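PDB 6A5K: histone-lysine N-methyltransferase, H3 lysine-9 specific SUVH6 from Arabidopsis thaliana, which methylates lysine 9 of histone H3 using S-adenosylmethionine and carries an SRA domain through which it probably binds methylated non-CG DNA. Local coordinates for residues A[6-9]-A[10-14]; A[80-83]-A[84-87]; A[100-104]-A[105-109]; A[227-230]-A[231-235]; A[465-468]-A[469-472]. The protein carries 1 engineered substitution. All blocks are in the same frame, centred on the assembly; numbering follows the deposited sequence.

Contact 1: A[6-9]-A[10-14]; sequences SRNK and VKETL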
loop_
_atom_site.group_PDB
_atom_site.type_symbol
_atom_site.label_atom_id
_atom_site.label_comp_id
_atom_site.label_asym_id
_atom_site.label_seq_id
_atom_site.Cartn_x
_atom_site.Cartn_y
_atom_site.Cartn_z
ATOM N N SER A 6 -7.169 15.746 -7.501
ATOM C CA SER A 6 -8.050 14.580 -7.607
ATOM C C SER A 6 -7.366 13.295 -7.170
ATOM O O SER A 6 -7.951 12.502 -6.438
ATOM C CB SER A 6 -8.556 14.407 -9.041
ATOM O OG SER A 6 -9.605 15.312 -9.323
ATOM N N ARG A 7 -6.136 13.081 -7.635
ATOM C CA ARG A 7 -5.378 11.888 -7.257
ATOM C C ARG A 7 -5.195 11.801 -5.743
ATOM O O ARG A 7 -5.429 10.751 -5.129
ATOM C CB ARG A 7 -4.009 11.876 -7.943
ATOM C CG ARG A 7 -3.175 10.648 -7.619
ATOM C CD ARG A 7 -3.917 9.376 -8.003
ATOM N NE ARG A 7 -3.070 8.185 -7.965
ATOM C CZ ARG A 7 -3.536 6.939 -8.053
ATOM N NH1 ARG A 7 -4.841 6.727 -8.165
ATOM N NH2 ARG A 7 -2.703 5.903 -8.025
ATOM N N ASN A 8 -4.761 12.904 -5.143
ATOM C CA ASN A 8 -4.601 12.931 -3.694
ATOM C C ASN A 8 -5.934 12.710 -2.976
ATOM O O ASN A 8 -5.992 11.981 -1.993
ATOM C CB ASN A 8 -3.967 14.247 -3.245
ATOM C CG ASN A 8 -2.449 14.172 -3.188
ATOM O OD1 ASN A 8 -1.824 13.253 -3.738
ATOM N ND2 ASN A 8 -1.848 15.150 -2.525
ATOM N N LYS A 9 -7.004 13.325 -3.477
ATOM C CA LYS A 9 -8.338 13.136 -2.896
ATOM C C LYS A 9 -8.749 11.659 -2.901
ATOM O O LYS A 9 -9.245 11.135 -1.900
ATOM C CB LYS A 9 -9.385 13.964 -3.646
ATOM C CG LYS A 9 -9.276 15.464 -3.455
ATOM C CD LYS A 9 -10.371 16.196 -4.229
ATOM C CE LYS A 9 -10.101 17.696 -4.305
ATOM N NZ LYS A 9 -11.002 18.492 -3.418
ATOM N N VAL A 10 -8.537 10.989 -4.030
ATOM C CA VAL A 10 -8.866 9.573 -4.145
ATOM C C VAL A 10 -8.049 8.732 -3.154
ATOM O O VAL A 10 -8.605 7.920 -2.385
ATOM C CB VAL A 10 -8.629 9.068 -5.579
ATOM C CG1 VAL A 10 -8.681 7.535 -5.641
ATOM C CG2 VAL A 10 -9.657 9.688 -6.536
ATOM N N LYS A 11 -6.733 8.947 -3.146
ATOM C CA LYS A 11 -5.878 8.140 -2.276
ATOM C C LYS A 11 -6.203 8.370 -0.799
ATOM O O LYS A 11 -6.283 7.420 -0.021
ATOM C CB LYS A 11 -4.392 8.421 -2.555
ATOM C CG LYS A 11 -3.942 7.923 -3.933
ATOM C CD LYS A 11 -2.426 7.731 -4.016
ATOM C CE LYS A 11 -1.676 9.050 -3.952
ATOM N NZ LYS A 11 -0.227 8.877 -4.284
ATOM N N GLU A 12 -6.410 9.624 -0.418
ATOM C CA GLU A 12 -6.731 9.941 0.970
ATOM C C GLU A 12 -8.107 9.419 1.379
ATOM O O GLU A 12 -8.327 9.079 2.545
ATOM C CB GLU A 12 -6.652 11.446 1.204
ATOM C CG GLU A 12 -5.222 11.977 1.138
ATOM C CD GLU A 12 -5.159 13.487 1.192
ATOM O OE1 GLU A 12 -6.215 14.116 1.395
ATOM O OE2 GLU A 12 -4.054 14.045 1.027
ATOM N N THR A 13 -9.036 9.355 0.431
ATOM C CA THR A 13 -10.364 8.821 0.740
ATOM C C THR A 13 -10.264 7.325 1.020
ATOM O O THR A 13 -10.863 6.821 1.981
ATOM C CB THR A 13 -11.368 9.096 -0.406
ATOM O OG1 THR A 13 -11.487 10.512 -0.598
ATOM C CG2 THR A 13 -12.748 8.525 -0.078
ATOM N N LEU A 14 -9.492 6.615 0.197
ATOM C CA LEU A 14 -9.289 5.184 0.435
ATOM C C LEU A 14 -8.522 4.937 1.738
ATOM O O LEU A 14 -8.792 3.971 2.462
ATOM C CB LEU A 14 -8.549 4.532 -0.737
ATOM C CG LEU A 14 -9.255 4.525 -2.096
ATOM C CD1 LEU A 14 -8.368 3.860 -3.159
ATOM C CD2 LEU A 14 -10.586 3.827 -1.994
#

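Contact 2: A[80-83]-A[84-87]; sequences YRME and LNIL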
loop_
_atom_site.group_PDB
_atom_site.type_symbol
_atom_site.label_atom_id
_atom_site.label_comp_id
_atom_site.label_asym_id
_atom_site.label_seq_id
_atom_site.Cartn_x
_atom_site.Cartn_y
_atom_site.Cartn_z
ATOM N N TYR A 80 -11.792 -4.052 -0.973
ATOM C CA TYR A 80 -13.229 -4.262 -0.889
ATOM C C TYR A 80 -13.968 -3.707 -2.097
ATOM O O TYR A 80 -13.631 -2.638 -2.612
ATOM C CB TYR A 80 -13.784 -3.616 0.374
ATOM C CG TYR A 80 -13.236 -4.162 1.672
ATOM C CD1 TYR A 80 -13.748 -5.327 2.226
ATOM C CD2 TYR A 80 -12.239 -3.484 2.375
ATOM C CE1 TYR A 80 -13.273 -5.815 3.423
ATOM C CE2 TYR A 80 -11.754 -3.977 3.576
ATOM C CZ TYR A 80 -12.280 -5.138 4.094
ATOM O OH TYR A 80 -11.822 -5.636 5.288
ATOM N N ARG A 81 -14.994 -4.432 -2.529
ATOM C CA ARG A 81 -15.869 -3.960 -3.589
ATOM C C ARG A 81 -16.474 -2.606 -3.230
ATOM O O ARG A 81 -16.693 -1.767 -4.106
ATOM C CB ARG A 81 -16.978 -4.983 -3.857
ATOM C CG ARG A 81 -17.099 -5.425 -5.307
ATOM C CD ARG A 81 -18.357 -6.257 -5.491
ATOM N NE ARG A 81 -18.571 -6.690 -6.869
ATOM C CZ ARG A 81 -18.159 -7.858 -7.353
ATOM N NH1 ARG A 81 -17.502 -8.711 -6.575
ATOM N NH2 ARG A 81 -18.400 -8.170 -8.617
HETATM N N MSE A 82 -16.733 -2.394 -1.939
HETATM C CA MSE A 82 -17.294 -1.128 -1.454
HETATM C C MSE A 82 -16.428 0.095 -1.789
HETATM O O MSE A 82 -16.945 1.216 -1.913
HETATM C CB MSE A 82 -17.518 -1.195 0.060
HETATM C CG MSE A 82 -18.781 -1.951 0.462
HETATM SE SE MSE A 82 -20.310 -0.783 0.722
HETATM C CE MSE A 82 -20.928 -0.690 -1.114
ATOM N N GLU A 83 -15.120 -0.110 -1.931
ATOM C CA GLU A 83 -14.225 0.985 -2.308
ATOM C C GLU A 83 -14.607 1.520 -3.687
ATOM O O GLU A 83 -14.499 2.715 -3.949
ATOM C CB GLU A 83 -12.761 0.532 -2.299
ATOM C CG GLU A 83 -12.223 0.132 -0.926
ATOM C CD GLU A 83 -10.779 -0.360 -0.990
ATOM O OE1 GLU A 83 -9.907 0.381 -1.495
ATOM O OE2 GLU A 83 -10.509 -1.491 -0.538
ATOM N N LEU A 84 -15.064 0.628 -4.562
ATOM C CA LEU A 84 -15.490 1.019 -5.905
ATOM C C LEU A 84 -16.709 1.934 -5.839
ATOM O O LEU A 84 -16.847 2.865 -6.643
ATOM C CB LEU A 84 -15.797 -0.217 -6.755
ATOM C CG LEU A 84 -14.680 -1.256 -6.860
ATOM C CD1 LEU A 84 -15.133 -2.437 -7.724
ATOM C CD2 LEU A 84 -13.401 -0.634 -7.403
ATOM N N ASN A 85 -17.593 1.678 -4.877
ATOM C CA ASN A 85 -18.772 2.528 -4.709
ATOM C C ASN A 85 -18.413 3.863 -4.069
ATOM O O ASN A 85 -18.954 4.909 -4.435
ATOM C CB ASN A 85 -19.842 1.824 -3.874
ATOM C CG ASN A 85 -21.112 2.656 -3.728
ATOM O OD1 ASN A 85 -21.796 2.958 -4.710
ATOM N ND2 ASN A 85 -21.433 3.025 -2.495
ATOM N N ILE A 86 -17.493 3.827 -3.114
ATOM C CA ILE A 86 -17.078 5.049 -2.433
ATOM C C ILE A 86 -16.492 6.064 -3.419
ATOM O O ILE A 86 -16.731 7.273 -3.304
ATOM C CB ILE A 86 -16.065 4.734 -1.316
ATOM C CG1 ILE A 86 -16.779 4.003 -0.182
ATOM C CG2 ILE A 86 -15.424 6.010 -0.788
ATOM C CD1 ILE A 86 -15.853 3.312 0.796
ATOM N N LEU A 87 -15.774 5.555 -4.417
ATOM C CA LEU A 87 -15.127 6.395 -5.426
ATOM C C LEU A 87 -15.997 6.662 -6.654
ATOM O O LEU A 87 -15.649 7.493 -7.498
ATOM C CB LEU A 87 -13.813 5.750 -5.877
ATOM C CG LEU A 87 -12.726 5.553 -4.822
ATOM C CD1 LEU A 87 -11.462 4.942 -5.454
ATOM C CD2 LEU A 87 -12.418 6.875 -4.145
#

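Contact 3: A[100-104]-A[105-109]; sequences MKYGK and AKVAT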
loop_
_atom_site.group_PDB
_atom_site.type_symbol
_atom_site.label_atom_id
_atom_site.label_comp_id
_atom_site.label_asym_id
_atom_site.label_seq_id
_atom_site.Cartn_x
_atom_site.Cartn_y
_atom_site.Cartn_z
HETATM N N MSE A 100 -25.491 3.314 -17.402
HETATM C CA MSE A 100 -26.104 4.626 -17.283
HETATM C C MSE A 100 -26.901 4.949 -18.533
HETATM O O MSE A 100 -26.684 4.358 -19.593
HETATM C CB MSE A 100 -25.040 5.701 -17.030
HETATM C CG MSE A 100 -24.314 6.189 -18.273
HETATM SE SE MSE A 100 -22.899 7.514 -17.895
HETATM C CE MSE A 100 -22.784 8.267 -19.691
ATOM N N LYS A 101 -27.832 5.884 -18.391
ATOM C CA LYS A 101 -28.626 6.375 -19.505
ATOM C C LYS A 101 -27.706 6.975 -20.566
ATOM O O LYS A 101 -26.755 7.682 -20.243
ATOM C CB LYS A 101 -29.639 7.405 -18.996
ATOM C CG LYS A 101 -30.724 7.791 -19.965
ATOM C CD LYS A 101 -31.783 8.651 -19.278
ATOM C CE LYS A 101 -33.073 8.686 -20.093
ATOM N NZ LYS A 101 -34.247 9.129 -19.286
ATOM N N TYR A 102 -27.972 6.665 -21.830
ATOM C CA TYR A 102 -27.182 7.211 -22.929
ATOM C C TYR A 102 -28.081 7.440 -24.127
ATOM O O TYR A 102 -28.447 6.491 -24.817
ATOM C CB TYR A 102 -26.034 6.273 -23.304
ATOM C CG TYR A 102 -25.091 6.846 -24.339
ATOM C CD1 TYR A 102 -25.354 6.732 -25.695
ATOM C CD2 TYR A 102 -23.932 7.495 -23.954
ATOM C CE1 TYR A 102 -24.491 7.258 -26.637
ATOM C CE2 TYR A 102 -23.062 8.014 -24.886
ATOM C CZ TYR A 102 -23.344 7.900 -26.222
ATOM O OH TYR A 102 -22.473 8.430 -27.143
ATOM N N GLY A 103 -28.427 8.697 -24.379
ATOM C CA GLY A 103 -29.427 9.010 -25.384
ATOM C C GLY A 103 -30.738 8.373 -24.967
ATOM O O GLY A 103 -31.195 8.572 -23.842
ATOM N N LYS A 104 -31.334 7.597 -25.868
ATOM C CA LYS A 104 -32.552 6.853 -25.569
ATOM C C LYS A 104 -32.233 5.495 -24.974
ATOM O O LYS A 104 -33.128 4.758 -24.565
ATOM C CB LYS A 104 -33.393 6.657 -26.827
ATOM C CG LYS A 104 -34.048 7.903 -27.367
ATOM C CD LYS A 104 -34.894 7.539 -28.571
ATOM C CE LYS A 104 -35.789 8.675 -29.002
ATOM N NZ LYS A 104 -36.729 9.097 -27.925
ATOM N N ALA A 105 -30.952 5.161 -24.937
ATOM C CA ALA A 105 -30.540 3.840 -24.509
ATOM C C ALA A 105 -29.821 3.865 -23.165
ATOM O O ALA A 105 -29.788 4.884 -22.468
ATOM C CB ALA A 105 -29.648 3.212 -25.566
ATOM N N LYS A 106 -29.266 2.717 -22.806
ATOM C CA LYS A 106 -28.364 2.621 -21.672
ATOM C C LYS A 106 -27.130 1.874 -22.131
ATOM O O LYS A 106 -27.232 0.926 -22.909
ATOM C CB LYS A 106 -29.029 1.911 -20.490
ATOM C CG LYS A 106 -30.172 2.697 -19.867
ATOM C CD LYS A 106 -31.065 1.809 -19.019
ATOM C CE LYS A 106 -32.176 2.617 -18.353
ATOM N NZ LYS A 106 -33.176 1.748 -17.669
ATOM N N VAL A 107 -25.963 2.323 -21.682
ATOM C CA VAL A 107 -24.721 1.644 -22.004
ATOM C C VAL A 107 -24.001 1.325 -20.712
ATOM O O VAL A 107 -24.185 2.017 -19.709
ATOM C CB VAL A 107 -23.803 2.488 -22.912
ATOM C CG1 VAL A 107 -24.477 2.756 -24.256
ATOM C CG2 VAL A 107 -23.396 3.792 -22.219
ATOM N N ALA A 108 -23.196 0.269 -20.728
ATOM C CA ALA A 108 -22.417 -0.088 -19.550
ATOM C C ALA A 108 -21.379 0.980 -19.247
ATOM O O ALA A 108 -20.783 1.558 -20.157
ATOM C CB ALA A 108 -21.741 -1.429 -19.741
ATOM N N THR A 109 -21.154 1.230 -17.963
ATOM C CA THR A 109 -20.096 2.134 -17.549
ATOM C C THR A 109 -18.923 1.335 -17.001
ATOM O O THR A 109 -17.762 1.719 -17.169
ATOM C CB THR A 109 -20.575 3.112 -16.479
ATOM O OG1 THR A 109 -21.189 2.372 -15.416
ATOM C CG2 THR A 109 -21.587 4.101 -17.073
#

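Contact 4: A[227-230]-A[231-235]; sequences SWVE and VKKSK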
loop_
_atom_site.group_PDB
_atom_site.type_symbol
_atom_site.label_atom_id
_atom_site.label_comp_id
_atom_site.label_asym_id
_atom_site.label_seq_id
_atom_site.Cartn_x
_atom_site.Cartn_y
_atom_site.Cartn_z
ATOM N N SER A 227 -1.096 -4.331 -15.298
ATOM C CA SER A 227 -0.131 -4.683 -14.263
ATOM C C SER A 227 0.160 -6.187 -14.282
ATOM O O SER A 227 1.273 -6.602 -13.956
ATOM C CB SER A 227 -0.608 -4.229 -12.871
ATOM O OG SER A 227 -1.783 -4.904 -12.449
ATOM N N TRP A 228 -0.808 -7.005 -14.696
ATOM C CA TRP A 228 -0.560 -8.449 -14.697
ATOM C C TRP A 228 0.419 -8.809 -15.814
ATOM O O TRP A 228 1.178 -9.772 -15.702
ATOM C CB TRP A 228 -1.867 -9.259 -14.809
ATOM C CG TRP A 228 -2.637 -9.182 -16.114
ATOM C CD1 TRP A 228 -3.735 -8.418 -16.371
ATOM C CD2 TRP A 228 -2.393 -9.946 -17.307
ATOM N NE1 TRP A 228 -4.178 -8.641 -17.660
ATOM C CE2 TRP A 228 -3.369 -9.572 -18.253
ATOM C CE3 TRP A 228 -1.433 -10.897 -17.670
ATOM C CZ2 TRP A 228 -3.410 -10.112 -19.539
ATOM C CZ3 TRP A 228 -1.479 -11.438 -18.947
ATOM C CH2 TRP A 228 -2.461 -11.043 -19.864
ATOM N N VAL A 229 0.420 -8.014 -16.877
ATOM C CA VAL A 229 1.387 -8.205 -17.954
ATOM C C VAL A 229 2.787 -7.826 -17.476
ATOM O O VAL A 229 3.768 -8.539 -17.739
ATOM C CB VAL A 229 1.000 -7.380 -19.197
ATOM C CG1 VAL A 229 2.144 -7.333 -20.206
ATOM C CG2 VAL A 229 -0.263 -7.949 -19.825
ATOM N N GLU A 230 2.882 -6.713 -16.753
ATOM C CA GLU A 230 4.162 -6.277 -16.205
ATOM C C GLU A 230 4.726 -7.316 -15.238
ATOM O O GLU A 230 5.927 -7.606 -15.242
ATOM C CB GLU A 230 4.021 -4.924 -15.498
ATOM C CG GLU A 230 3.730 -3.737 -16.416
ATOM C CD GLU A 230 4.853 -3.423 -17.402
ATOM O OE1 GLU A 230 5.906 -4.099 -17.381
ATOM O OE2 GLU A 230 4.682 -2.476 -18.199
ATOM N N VAL A 231 3.849 -7.876 -14.412
ATOM C CA VAL A 231 4.260 -8.893 -13.447
ATOM C C VAL A 231 4.738 -10.148 -14.182
ATOM O O VAL A 231 5.801 -10.714 -13.874
ATOM C CB VAL A 231 3.105 -9.242 -12.481
ATOM C CG1 VAL A 231 3.421 -10.498 -11.693
ATOM C CG2 VAL A 231 2.833 -8.074 -11.534
ATOM N N LYS A 232 3.952 -10.567 -15.173
ATOM C CA LYS A 232 4.324 -11.720 -15.986
ATOM C C LYS A 232 5.713 -11.528 -16.595
ATOM O O LYS A 232 6.553 -12.428 -16.523
ATOM C CB LYS A 232 3.288 -11.968 -17.087
ATOM C CG LYS A 232 3.632 -13.142 -17.991
ATOM C CD LYS A 232 2.561 -13.368 -19.045
ATOM C CE LYS A 232 3.098 -14.227 -20.186
ATOM N NZ LYS A 232 2.580 -15.624 -20.139
ATOM N N LYS A 233 5.970 -10.350 -17.161
ATOM C CA LYS A 233 7.287 -10.078 -17.740
ATOM C C LYS A 233 8.379 -10.078 -16.678
ATOM O O LYS A 233 9.508 -10.487 -16.946
ATOM C CB LYS A 233 7.316 -8.737 -18.475
ATOM C CG LYS A 233 6.444 -8.630 -19.714
ATOM C CD LYS A 233 6.546 -7.213 -20.281
ATOM C CE LYS A 233 5.495 -6.940 -21.342
ATOM N NZ LYS A 233 5.664 -7.786 -22.552
ATOM N N SER A 234 8.051 -9.611 -15.477
ATOM C CA SER A 234 9.038 -9.567 -14.401
ATOM C C SER A 234 9.397 -10.974 -13.942
ATOM O O SER A 234 10.465 -11.193 -13.362
ATOM C CB SER A 234 8.523 -8.752 -13.214
ATOM O OG SER A 234 7.671 -9.535 -12.392
ATOM N N LYS A 235 8.507 -11.927 -14.204
ATOM C CA LYS A 235 8.763 -13.314 -13.812
ATOM C C LYS A 235 9.490 -14.121 -14.895
ATOM O O LYS A 235 9.616 -15.339 -14.783
ATOM C CB LYS A 235 7.448 -14.015 -13.452
ATOM C CG LYS A 235 6.848 -13.587 -12.127
ATOM C CD LYS A 235 5.476 -14.214 -11.916
ATOM C CE LYS A 235 4.767 -13.618 -10.704
ATOM N NZ LYS A 235 4.779 -14.538 -9.534
#

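Contact 5: A[465-468]-A[469-472]; sequences NVLY and DHED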
loop_
_atom_site.group_PDB
_atom_site.type_symbol
_atom_site.label_atom_id
_atom_site.label_comp_id
_atom_site.label_asym_id
_atom_site.label_seq_id
_atom_site.Cartn_x
_atom_site.Cartn_y
_atom_site.Cartn_z
ATOM N N ASN A 465 8.383 4.992 14.085
ATOM C CA ASN A 465 9.330 4.655 15.144
ATOM C C ASN A 465 8.859 3.428 15.912
ATOM O O ASN A 465 7.703 3.367 16.334
ATOM C CB ASN A 465 9.514 5.834 16.102
ATOM C CG ASN A 465 10.295 6.979 15.478
ATOM O OD1 ASN A 465 10.963 6.809 14.463
ATOM N ND2 ASN A 465 10.219 8.152 16.094
ATOM N N VAL A 466 9.753 2.453 16.082
ATOM C CA VAL A 466 9.433 1.226 16.813
ATOM C C VAL A 466 10.527 0.900 17.830
ATOM O O VAL A 466 11.715 1.008 17.536
ATOM C CB VAL A 466 9.239 0.011 15.860
ATOM C CG1 VAL A 466 8.948 -1.274 16.654
ATOM C CG2 VAL A 466 8.102 0.273 14.874
ATOM N N LEU A 467 10.112 0.518 19.033
ATOM C CA LEU A 467 11.037 0.023 20.047
ATOM C C LEU A 467 10.698 -1.420 20.400
ATOM O O LEU A 467 9.518 -1.759 20.525
ATOM C CB LEU A 467 10.980 0.904 21.299
ATOM C CG LEU A 467 11.502 2.333 21.118
ATOM C CD1 LEU A 467 11.088 3.220 22.288
ATOM C CD2 LEU A 467 13.023 2.321 20.959
ATOM N N TYR A 468 11.716 -2.273 20.546
ATOM C CA TYR A 468 11.476 -3.631 21.044
ATOM C C TYR A 468 12.674 -4.264 21.761
ATOM O O TYR A 468 12.494 -4.916 22.790
ATOM C CB TYR A 468 11.011 -4.550 19.904
ATOM C CG TYR A 468 12.044 -4.861 18.842
ATOM C CD1 TYR A 468 12.779 -6.040 18.884
ATOM C CD2 TYR A 468 12.265 -3.993 17.780
ATOM C CE1 TYR A 468 13.718 -6.337 17.913
ATOM C CE2 TYR A 468 13.202 -4.286 16.800
ATOM C CZ TYR A 468 13.926 -5.458 16.876
ATOM O OH TYR A 468 14.861 -5.758 15.910
ATOM N N ASP A 469 13.886 -4.088 21.240
ATOM C CA ASP A 469 15.053 -4.703 21.880
ATOM C C ASP A 469 15.723 -3.767 22.883
ATOM O O ASP A 469 16.730 -4.124 23.493
ATOM C CB ASP A 469 16.074 -5.161 20.838
ATOM C CG ASP A 469 16.549 -4.035 19.944
ATOM O OD1 ASP A 469 15.839 -3.012 19.833
ATOM O OD2 ASP A 469 17.639 -4.177 19.349
ATOM N N HIS A 470 15.159 -2.574 23.037
ATOM C CA HIS A 470 15.591 -1.610 24.046
ATOM C C HIS A 470 14.511 -0.535 24.170
ATOM O O HIS A 470 13.571 -0.505 23.376
ATOM C CB HIS A 470 16.950 -0.986 23.684
ATOM C CG HIS A 470 16.934 -0.176 22.423
ATOM N ND1 HIS A 470 16.365 1.077 22.349
ATOM C CD2 HIS A 470 17.426 -0.438 21.188
ATOM C CE1 HIS A 470 16.501 1.549 21.123
ATOM N NE2 HIS A 470 17.142 0.650 20.397
ATOM N N GLU A 471 14.646 0.343 25.158
ATOM C CA GLU A 471 13.662 1.405 25.379
ATOM C C GLU A 471 14.266 2.795 25.205
ATOM O O GLU A 471 13.740 3.777 25.727
ATOM C CB GLU A 471 13.051 1.281 26.776
ATOM C CG GLU A 471 12.306 -0.016 27.009
ATOM C CD GLU A 471 11.940 -0.219 28.464
ATOM O OE1 GLU A 471 12.114 0.728 29.258
ATOM O OE2 GLU A 471 11.481 -1.326 28.813
ATOM N N ASP A 472 15.364 2.884 24.467
ATOM C CA ASP A 472 16.014 4.169 24.259
ATOM C C ASP A 472 15.276 4.940 23.163
ATOM O O ASP A 472 15.502 4.723 21.969
ATOM C CB ASP A 472 17.490 3.977 23.904
ATOM C CG ASP A 472 18.289 5.269 24.006
ATOM O OD1 ASP A 472 17.702 6.356 23.827
ATOM O OD2 ASP A 472 19.508 5.196 24.258
HETATM O O HOH W 1 14.262 -0.948 20.380
#

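Contact 1: A[6-9]-A[10-14]
The guanidinium of Arg7 has the aliphatic part of Lys11 against one of its faces, with CG of Lys11 4.1 Å above the plane and offset toward the rim; beyond it, NH1 is salt-bridged to Asp76 and hydrogen-bonded to Gly71 O. CG of Arg7 stands anti to the backbone N (chi1 -179°) and the chain then bends at chi2, which swings the group back over Lys11. Lysine suits this place because its methylenes do the touching while NZ, with OD1 of Asn8, goes to Ser458 OG. These are the first turns of helix 5-29, held by i to i+4 bonds such as Lys11 N to Arg7 O, 3.0 Å. Further along, Lys9 O is gripped twice, by Thr13 N at 2.9 Å and by Thr13 OG1 at 2.7 Å, the two donors arriving from opposite faces of its carbonyl plane. Glu12 runs its CG past Asn8 O, while Val10, the buried residue here, packs on Leu59 and Leu87.

Contact 2: A[80-83]-A[84-87]
Leu84 packs its CB and CG closely over the carbonyl oxygen of Arg81, with Leu84 CB 3.2 Å from Arg81 O. In the same manner Ile86 CG1 lies 3.3 Å from Met82 O. The backbone of helix 81-87 begins with a tighter turn. Leu84 N reaches Arg81 O at 2.9 Å from well above the carbonyl plane, an i to i+3 bond of the kind found in 3-10 turns, after which Ile86 N to Met82 O and Leu87 N to Glu83 O follow the alpha-helical i to i+4 pattern. Glu83 is the polar member of the tight side: its OE2 accepts from Tyr80 N at 2.9 Å, on the anti side but 35° out of the carboxylate plane, and also from Gln79 N. A carboxylate suits this spot because it can accept from the backbone N-H groups just ahead of the helix.

The other side is looser and only partly buried. There selenomethionine Met82 runs next to Asn85 in the same direction; bends at chi2 (-94°) and chi3 bring CE to 3.9 Å from CB of Asn85. The long side chain of Arg81 comes no nearer Leu84 than 4.3 Å, from CG to CD1. Within the SRA domain, helix 5-29 meets Glu83 and Ile86 of this short helix, helix 44-54 meets Tyr80 and Met82, and Phe78 of strand 77-78 packs on Leu84 and Leu87.

Contact 3: A[100-104]-A[105-109]
Strands 97-102 and 105-113 form an antiparallel hairpin closed by a type II' turn from Tyr102 to Ala105, with Met100 and Val107, and Tyr102 and Ala105, as hydrogen-bonded pairs and Lys101 with Lys106 as the non-hydrogen-bonded pair between them. Met100 N and Val107 O are 3.0 Å apart, whereas Tyr102 N meets Ala105 O at 2.6 Å, at the turn end of the ladder. Gly103 takes positive phi (62°) at the second turn position, a backbone angle that glycine adopts easily.

Met100, Tyr102, Ala105 and Val107 project from one face. CB of Tyr102 rests 3.8 Å from CG2 of Val107, a diagonal packing of a beta-branched valine beside an aromatic residue, both well suited to strands. Selenomethionine Met100 holds CG between its backbone N and carbonyl carbon (chi1 81°), and its flexible chain meets the branch of Thr109 at about a right angle: CG approaches Thr109 CG2 to 3.6 Å and SE follows at 3.7 Å. Lys101 and Lys106 diverge, their charged ends being suited to the exposed surface, although CG of Lys106 still reaches CA of Lys101 at 4.0 Å. Helix 156-167 lies beside this hairpin of the SRA domain, its Lys167, Thr163 and Ser164 touching Tyr102, Ala105 and Val107, while Thr109 hydrogen-bonds through its backbone to Arg172 of strand 171-176.

Contact 4: A[227-230]-A[231-235]
Val229 and Lys233 run parallel, one turn apart, with CG1 of the valine 3.6 Å from CE of the lysine. CG of Lys233 stands beside the backbone N (chi1 -66°) and the chain runs extended to CE, which lays its methylenes along Val229; a bend at chi4 then turns the ammonium aside. Lysine suits such an exposed place because it has a long apolar stem and a charged end. The other branch of Val229, CG2, sits 3.6 Å above one face of the Trp228 indole, offset toward its rim. Lys232 approaches that indole differently, its CD lying near the ring plane at the edge and 4.5 Å from CZ3, a loose touch.

Beneath these side chains run the i to i+4 bonds of helix 227-234, among them Lys233 N to Val229 O at 2.9 Å. Val231 places CG2 3.2 Å from Ser227 O. Near the C-terminal end Ser234 turns back with chi1 of 82°, bringing OG to Val231 O at 2.7 Å, in the carbonyl plane and on a lone pair; a small hydroxyl residue can satisfy a carbonyl of its own last turn in this way. Ser227 and Trp228 touch Val191 and Asp193 of strand 190-205, and Val231 meets Pro488 in the loop before strand 491-494, which puts the helix against both a strand of the SRA sheet and a loop of the SET domain.

Contact 5: A[465-468]-A[469-472]
Leu467 and His470 make the van der Waals contact: the leucine side chain crosses that of the histidine at about a right angle, with CD2 3.6 Å from CE1. The same methyl, Leu467 CD2, lies 3.6 Å from Asp472 O, which puts the branched end of the leucine against both the imidazole and the backbone of the bend. A stacked pair follows at Tyr468 and Asp469, whose ring and carboxylate planes are 19° apart. OD1 lies 4.1 Å above the centre of the tyrosine ring, and CB of the aspartate makes an off-centre CH-pi contact with the same ring. Tyr468 takes chi1 of 68°, which turns its ring back beside the following residue.

The polar links are short-range. One water accepts from Tyr468 N and donates to Asp469 OD1, at 2.7 Å, and to His470 O, bridging the bend; it also sits over the centre of one face of the imidazole. Asp472 N donates to His470 ND1 at 3.0 Å in the ring plane, which fixes the rotation of the ring. His477 holds Asp469 OD1 and stacks with Tyr468, while Asp472 pairs with Arg474. Residues 465-472 are the end of strand 461-467 and the start of the irregular loop leading to its antiparallel partner, strand 477-482, in the SET domain.

How the contacts relate
Contacts 1 and 2 are the pair that touch, Val10, Thr13 and Leu14 of helix 5-29 meeting Glu83, Ile86 and Leu87 of helix 81-87 by packing. Contacts 1 and 4 are surface turns of helices, where lysine methylenes line a guanidinium in one and a valine in the other; contact 2 is a more buried helical turn with mostly aliphatic chains. Contacts 2 and 3 both belong to the SRA domain, with centres about 22 Å apart, yet the hairpin's backbone bonds run across two strands, where those of the helix run from one turn to the next. Contact 5, in the SET domain, lies farthest from contact 3, about 58 Å between centres, and instead uses a water and side-chain stacking to shape an irregular bend.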